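Local coordinates for vacuolar protein sorting-associated protein 29 (Entamoeba histolytica, PDB 5XCJ) that binds zinc ions through a metallophosphatase fold and probably works in protein transport as a subunit of the retromer complex, at residues N79-L84 against L106-L111; A17-F22 against P146-M151. The protein carries 1 engineered substitution. One frame throughout, in Å; residues are numbered along the deposited sequence.

Interaction 1 (N79-L84 against L106-L111)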
loop_
_atom_site.group_PDB
_atom_site.type_symbol
_atom_site.label_atom_id
_atom_site.label_comp_id
_atom_site.label_asym_id
_atom_site.label_seq_id
_atom_site.Cartn_x
_atom_site.Cartn_y
_atom_site.Cartn_z
ATOM N N ASN A 79 -12.740 12.821 -4.782
ATOM C CA ASN A 79 -12.426 13.445 -6.066
ATOM C C ASN A 79 -11.173 12.841 -6.703
ATOM O O ASN A 79 -10.651 13.380 -7.670
ATOM C CB ASN A 79 -12.240 14.953 -5.906
ATOM C CG ASN A 79 -13.557 15.702 -5.837
ATOM O OD1 ASN A 79 -14.595 15.194 -6.242
ATOM N ND2 ASN A 79 -13.510 16.918 -5.317
ATOM N N PHE A 80 -10.706 11.727 -6.157
ATOM C CA PHE A 80 -9.480 11.103 -6.635
ATOM C C PHE A 80 -9.652 9.756 -7.332
ATOM O O PHE A 80 -10.302 8.865 -6.813
ATOM C CB PHE A 80 -8.524 10.888 -5.462
ATOM C CG PHE A 80 -8.041 12.155 -4.816
ATOM C CD1 PHE A 80 -6.924 12.803 -5.295
ATOM C CD2 PHE A 80 -8.687 12.674 -3.711
ATOM C CE1 PHE A 80 -6.470 13.960 -4.697
ATOM C CE2 PHE A 80 -8.239 13.830 -3.110
ATOM C CZ PHE A 80 -7.127 14.474 -3.601
ATOM N N LYS A 81 -9.039 9.616 -8.502
ATOM C CA LYS A 81 -9.051 8.350 -9.215
ATOM C C LYS A 81 -7.766 7.698 -8.723
ATOM O O LYS A 81 -6.696 8.286 -8.826
ATOM C CB LYS A 81 -9.005 8.552 -10.726
ATOM C CG LYS A 81 -10.360 8.720 -11.384
ATOM C CD LYS A 81 -10.228 8.930 -12.881
ATOM C CE LYS A 81 -9.654 7.702 -13.561
ATOM N NZ LYS A 81 -9.845 7.738 -15.031
ATOM N N ILE A 82 -7.878 6.498 -8.170
ATOM C CA ILE A 82 -6.724 5.814 -7.608
ATOM C C ILE A 82 -6.277 4.613 -8.428
ATOM O O ILE A 82 -7.071 3.744 -8.766
ATOM C CB ILE A 82 -7.006 5.363 -6.156
ATOM C CG1 ILE A 82 -7.302 6.574 -5.268
ATOM C CG2 ILE A 82 -5.841 4.564 -5.598
ATOM C CD1 ILE A 82 -7.744 6.216 -3.866
ATOM N N GLY A 83 -4.983 4.574 -8.714
ATOM C CA GLY A 83 -4.385 3.498 -9.476
ATOM C C GLY A 83 -3.593 2.617 -8.537
ATOM O O GLY A 83 -2.847 3.098 -7.693
ATOM N N LEU A 84 -3.786 1.314 -8.660
ATOM C CA LEU A 84 -3.096 0.372 -7.798
ATOM C C LEU A 84 -2.430 -0.780 -8.541
ATOM O O LEU A 84 -3.051 -1.409 -9.385
ATOM C CB LEU A 84 -4.090 -0.177 -6.774
ATOM C CG LEU A 84 -3.663 -1.330 -5.866
ATOM C CD1 LEU A 84 -2.809 -0.799 -4.730
ATOM C CD2 LEU A 84 -4.879 -2.062 -5.330
ATOM N N LEU A 106 -2.653 4.876 -16.554
ATOM C CA LEU A 106 -3.866 4.574 -15.803
ATOM C C LEU A 106 -4.831 5.759 -15.756
ATOM O O LEU A 106 -6.011 5.580 -15.476
ATOM C CB LEU A 106 -3.530 4.133 -14.377
ATOM C CG LEU A 106 -2.719 2.852 -14.203
ATOM C CD1 LEU A 106 -2.635 2.465 -12.734
ATOM C CD2 LEU A 106 -3.324 1.728 -15.020
ATOM N N ASP A 107 -4.312 6.949 -16.045
ATOM C CA ASP A 107 -5.092 8.183 -15.983
ATOM C C ASP A 107 -5.725 8.398 -14.608
ATOM O O ASP A 107 -6.923 8.624 -14.491
ATOM C CB ASP A 107 -6.154 8.244 -17.072
ATOM C CG ASP A 107 -6.870 9.573 -17.093
ATOM O OD1 ASP A 107 -6.250 10.570 -16.690
ATOM O OD2 ASP A 107 -8.045 9.617 -17.492
ATOM N N VAL A 108 -4.897 8.350 -13.575
ATOM C CA VAL A 108 -5.368 8.497 -12.210
ATOM C C VAL A 108 -4.630 9.591 -11.461
ATOM O O VAL A 108 -3.499 9.923 -11.783
ATOM C CB VAL A 108 -5.171 7.188 -11.422
ATOM C CG1 VAL A 108 -6.007 6.071 -12.021
ATOM C CG2 VAL A 108 -3.706 6.805 -11.409
ATOM N N ASP A 109 -5.333 10.213 -10.527
ATOM C CA ASP A 109 -4.772 11.240 -9.659
ATOM C C ASP A 109 -3.746 10.686 -8.665
ATOM O O ASP A 109 -2.774 11.345 -8.319
ATOM C CB ASP A 109 -5.879 11.996 -8.935
ATOM C CG ASP A 109 -6.991 12.412 -9.863
ATOM O OD1 ASP A 109 -6.696 12.774 -11.016
ATOM O OD2 ASP A 109 -8.155 12.369 -9.442
ATOM N N ILE A 110 -4.015 9.479 -8.180
ATOM C CA ILE A 110 -3.156 8.820 -7.216
ATOM C C ILE A 110 -2.679 7.452 -7.701
ATOM O O ILE A 110 -3.470 6.649 -8.173
ATOM C CB ILE A 110 -3.888 8.621 -5.873
ATOM C CG1 ILE A 110 -4.360 9.957 -5.298
ATOM C CG2 ILE A 110 -3.001 7.901 -4.873
ATOM C CD1 ILE A 110 -5.099 9.824 -3.985
ATOM N N LEU A 111 -1.381 7.204 -7.595
ATOM C CA LEU A 111 -0.837 5.909 -7.978
ATOM C C LEU A 111 -0.215 5.230 -6.765
ATOM O O LEU A 111 0.713 5.746 -6.157
ATOM C CB LEU A 111 0.198 6.043 -9.097
ATOM C CG LEU A 111 0.785 4.721 -9.592
ATOM C CD1 LEU A 111 -0.274 3.898 -10.295
ATOM C CD2 LEU A 111 1.981 4.953 -10.504
#
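Lys81 meets segment 106-111 with both backbone and side chain, and at the backbone a side-chain carboxylate takes up the first amide of a parallel strand pair. The Lys81 amide gives a hydrogen bond to Asp109 OD2 (N to OD2 3.0 Å), approaching from above the carboxylate plane, 51° out of it. Asp109 CG lies anti to its own carbonyl carbon (chi1 -47°), which turns the acid back to the edge of strand 80-85. From there the parallel pattern takes over: Ile110 N binds Lys81 O at 3.0 Å, and Gly83 N binds Ile110 O at 2.6 Å. The lysine side chain runs toward the end of helix 96-106. It is extended at chi2 but bends at chi3 (65°), bringing NZ to a long salt bridge with Asp107 OD2 at 3.6 Å. On one face of the sheet Ile82 and Ile110 lie side by side, pointing the same way, with Ile82 CG1 4.0 Å from Ile110 CB. Ile110 CD1 reaches on to Phe80 CD1, 3.7 Å away, while Asp109 CB sits at the edge of the same ring. On the other face Gly83, having no side chain, lets Leu106 CD1 come within 3.8 Å of its CA, with Val108 CG2 close by. The two strands, linked through helix 96-106, form a beta-alpha-beta unit. The chemistry is thus divided: Asp109 stands in for the backbone acceptor expected there, Val108 O, which is bonded instead to Gln103 NE2; apolar branches pack on both faces; and the Lys81-Asp107 pair adds a longer, probably weaker, tie on the more exposed side.

Interaction 2 (A17-F22 against P146-M151); sequences AIPQVF and PVPSFM
Phe22 and Phe150 form a T-shaped (edge-to-face) pair, a clear example of two aromatic rings joining a helix to a sheet. The planes stand at 86° with centroids 4.6 Å apart, and the edge of Phe150 is directed into the face of Phe22. Its CE2 lies 3.3 Å above the Phe22 plane, over the ring centre, and CD2 follows beside it, 3.5 Å from Phe22 CE2. Phe150 owes this approach to a first torsion of 75°, which holds CG between the backbone N and the carbonyl carbon and aims the ring at helix 20-28. The opposite face of Phe22 is met near its rim by Pro19 CG, placing the ring between that proline and Phe150. Pro148 crosses Phe22 at about a right angle: its CB is 3.7 Å from Phe22 CE2, while its carbonyl group and Ser149 N lie at the ring edge. The two prolines also touch, obliquely, with Pro19 CG 3.7 Å from Pro148 CB. Leu167 of the neighbouring strand 159-168 packs on Pro19, Phe22 and Pro148, and Tyr165 lies almost parallel to Phe150. Pro19 is the N-cap residue of helix 20-28 and Phe22 lies in its first turn, so the contact seats that turn against the start of strand 149-156. Its apolar, aromatic chemistry suggests that shape and ring orientation, more than polar bonds between these segments, set how the helix start sits on the sheet.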
loop_
_atom_site.group_PDB
_atom_site.type_symbol
_atom_site.label_atom_id
_atom_site.label_comp_id
_atom_site.label_asym_id
_atom_site.label_seq_id
_atom_site.Cartn_x
_atom_site.Cartn_y
_atom_site.Cartn_z
ATOM N N ALA A 17 5.566 -11.858 10.106
ATOM C CA ALA A 17 4.277 -11.692 10.754
ATOM C C ALA A 17 3.932 -10.220 10.926
ATOM O O ALA A 17 4.799 -9.414 11.235
ATOM C CB ALA A 17 4.262 -12.391 12.097
ATOM N N ILE A 18 2.674 -9.873 10.691
ATOM C CA ILE A 18 2.241 -8.499 10.873
ATOM C C ILE A 18 2.302 -8.212 12.364
ATOM O O ILE A 18 1.813 -8.998 13.164
ATOM C CB ILE A 18 0.795 -8.290 10.411
ATOM C CG1 ILE A 18 0.615 -8.779 8.972
ATOM C CG2 ILE A 18 0.407 -6.826 10.544
ATOM C CD1 ILE A 18 -0.826 -8.839 8.526
ATOM N N PRO A 19 2.869 -7.075 12.741
ATOM C CA PRO A 19 2.979 -6.758 14.164
ATOM C C PRO A 19 1.593 -6.675 14.788
ATOM O O PRO A 19 0.662 -6.164 14.182
ATOM C CB PRO A 19 3.656 -5.389 14.163
ATOM C CG PRO A 19 4.441 -5.365 12.900
ATOM C CD PRO A 19 3.612 -6.119 11.904
ATOM N N GLN A 20 1.465 -7.175 16.010
ATOM C CA GLN A 20 0.180 -7.194 16.689
ATOM C C GLN A 20 -0.381 -5.796 16.884
ATOM O O GLN A 20 -1.579 -5.598 16.775
ATOM C CB GLN A 20 0.246 -7.944 18.019
ATOM C CG GLN A 20 -1.118 -8.282 18.588
ATOM C CD GLN A 20 -1.995 -9.041 17.613
ATOM O OE1 GLN A 20 -1.560 -10.009 16.994
ATOM N NE2 GLN A 20 -3.235 -8.605 17.471
ATOM N N VAL A 21 0.497 -4.827 17.118
ATOM C CA VAL A 21 0.063 -3.456 17.339
ATOM C C VAL A 21 -0.673 -2.930 16.119
ATOM O O VAL A 21 -1.686 -2.262 16.254
ATOM C CB VAL A 21 1.229 -2.514 17.718
ATOM C CG1 VAL A 21 1.614 -2.716 19.173
ATOM C CG2 VAL A 21 2.429 -2.726 16.814
ATOM N N PHE A 22 -0.165 -3.239 14.931
ATOM C CA PHE A 22 -0.807 -2.804 13.700
ATOM C C PHE A 22 -2.195 -3.425 13.598
ATOM O O PHE A 22 -3.157 -2.764 13.230
ATOM C CB PHE A 22 0.016 -3.257 12.491
ATOM C CG PHE A 22 1.203 -2.391 12.196
ATOM C CD1 PHE A 22 1.547 -1.361 13.047
ATOM C CD2 PHE A 22 1.970 -2.606 11.062
ATOM C CE1 PHE A 22 2.631 -0.555 12.773
ATOM C CE2 PHE A 22 3.058 -1.805 10.787
ATOM C CZ PHE A 22 3.391 -0.784 11.644
ATOM N N PRO A 146 14.447 -3.054 6.210
ATOM C CA PRO A 146 13.032 -2.711 6.080
ATOM C C PRO A 146 12.334 -2.741 7.432
ATOM O O PRO A 146 12.690 -3.547 8.275
ATOM C CB PRO A 146 12.479 -3.818 5.184
ATOM C CG PRO A 146 13.405 -4.965 5.369
ATOM C CD PRO A 146 14.754 -4.390 5.672
ATOM N N VAL A 147 11.354 -1.872 7.624
ATOM C CA VAL A 147 10.594 -1.819 8.867
ATOM C C VAL A 147 9.117 -1.960 8.539
ATOM O O VAL A 147 8.673 -1.505 7.493
ATOM C CB VAL A 147 10.807 -0.498 9.628
ATOM C CG1 VAL A 147 12.215 -0.426 10.189
ATOM C CG2 VAL A 147 10.494 0.694 8.734
ATOM N N PRO A 148 8.344 -2.571 9.431
ATOM C CA PRO A 148 6.920 -2.751 9.149
ATOM C C PRO A 148 6.277 -1.389 8.956
ATOM O O PRO A 148 6.524 -0.480 9.736
ATOM C CB PRO A 148 6.392 -3.420 10.416
ATOM C CG PRO A 148 7.568 -4.155 10.950
ATOM C CD PRO A 148 8.757 -3.300 10.643
ATOM N N SER A 149 5.494 -1.259 7.898
ATOM C CA SER A 149 4.843 -0.008 7.580
ATOM C C SER A 149 3.512 -0.166 6.872
ATOM O O SER A 149 3.250 -1.172 6.235
ATOM C CB SER A 149 5.766 0.822 6.691
ATOM O OG SER A 149 6.848 1.321 7.443
ATOM N N PHE A 150 2.674 0.855 7.015
ATOM C CA PHE A 150 1.384 0.945 6.342
ATOM C C PHE A 150 0.900 2.396 6.313
ATOM O O PHE A 150 1.454 3.255 6.989
ATOM C CB PHE A 150 0.335 -0.018 6.899
ATOM C CG PHE A 150 -0.239 0.400 8.214
ATOM C CD1 PHE A 150 -1.296 1.283 8.267
ATOM C CD2 PHE A 150 0.274 -0.100 9.393
ATOM C CE1 PHE A 150 -1.829 1.664 9.476
ATOM C CE2 PHE A 150 -0.253 0.280 10.604
ATOM C CZ PHE A 150 -1.305 1.164 10.644
ATOM N N MET A 151 -0.124 2.653 5.517
ATOM C CA MET A 151 -0.676 3.992 5.390
ATOM C C MET A 151 -2.181 4.007 5.580
ATOM O O MET A 151 -2.866 3.050 5.251
ATOM C CB MET A 151 -0.409 4.546 3.996
ATOM C CG MET A 151 0.994 5.025 3.704
ATOM S SD MET A 151 1.041 5.649 2.010
ATOM C CE MET A 151 2.720 6.256 1.914
#

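How the interactions relate
The two contacts illustrate how one metallophosphatase domain is packed by different means in its two sheets. Interaction 1 joins neighbouring strands of the five-stranded sheet, whereas interaction 2 sets a helix against the six-stranded one. Their centres are 25 Å apart, on opposite sides of the chain's centre, and their nearest atoms, about 8 Å apart, do not touch. In sequence, interaction 1 falls wholly within the span that interaction 2 brings together. Neither contact includes a zinc ligand, but both approach the zinc site, which is empty here and carries the engineered Ala62: the side chain of Asp8 is about 10 Å from that of Leu84 and about 9 Å from that of Ser149.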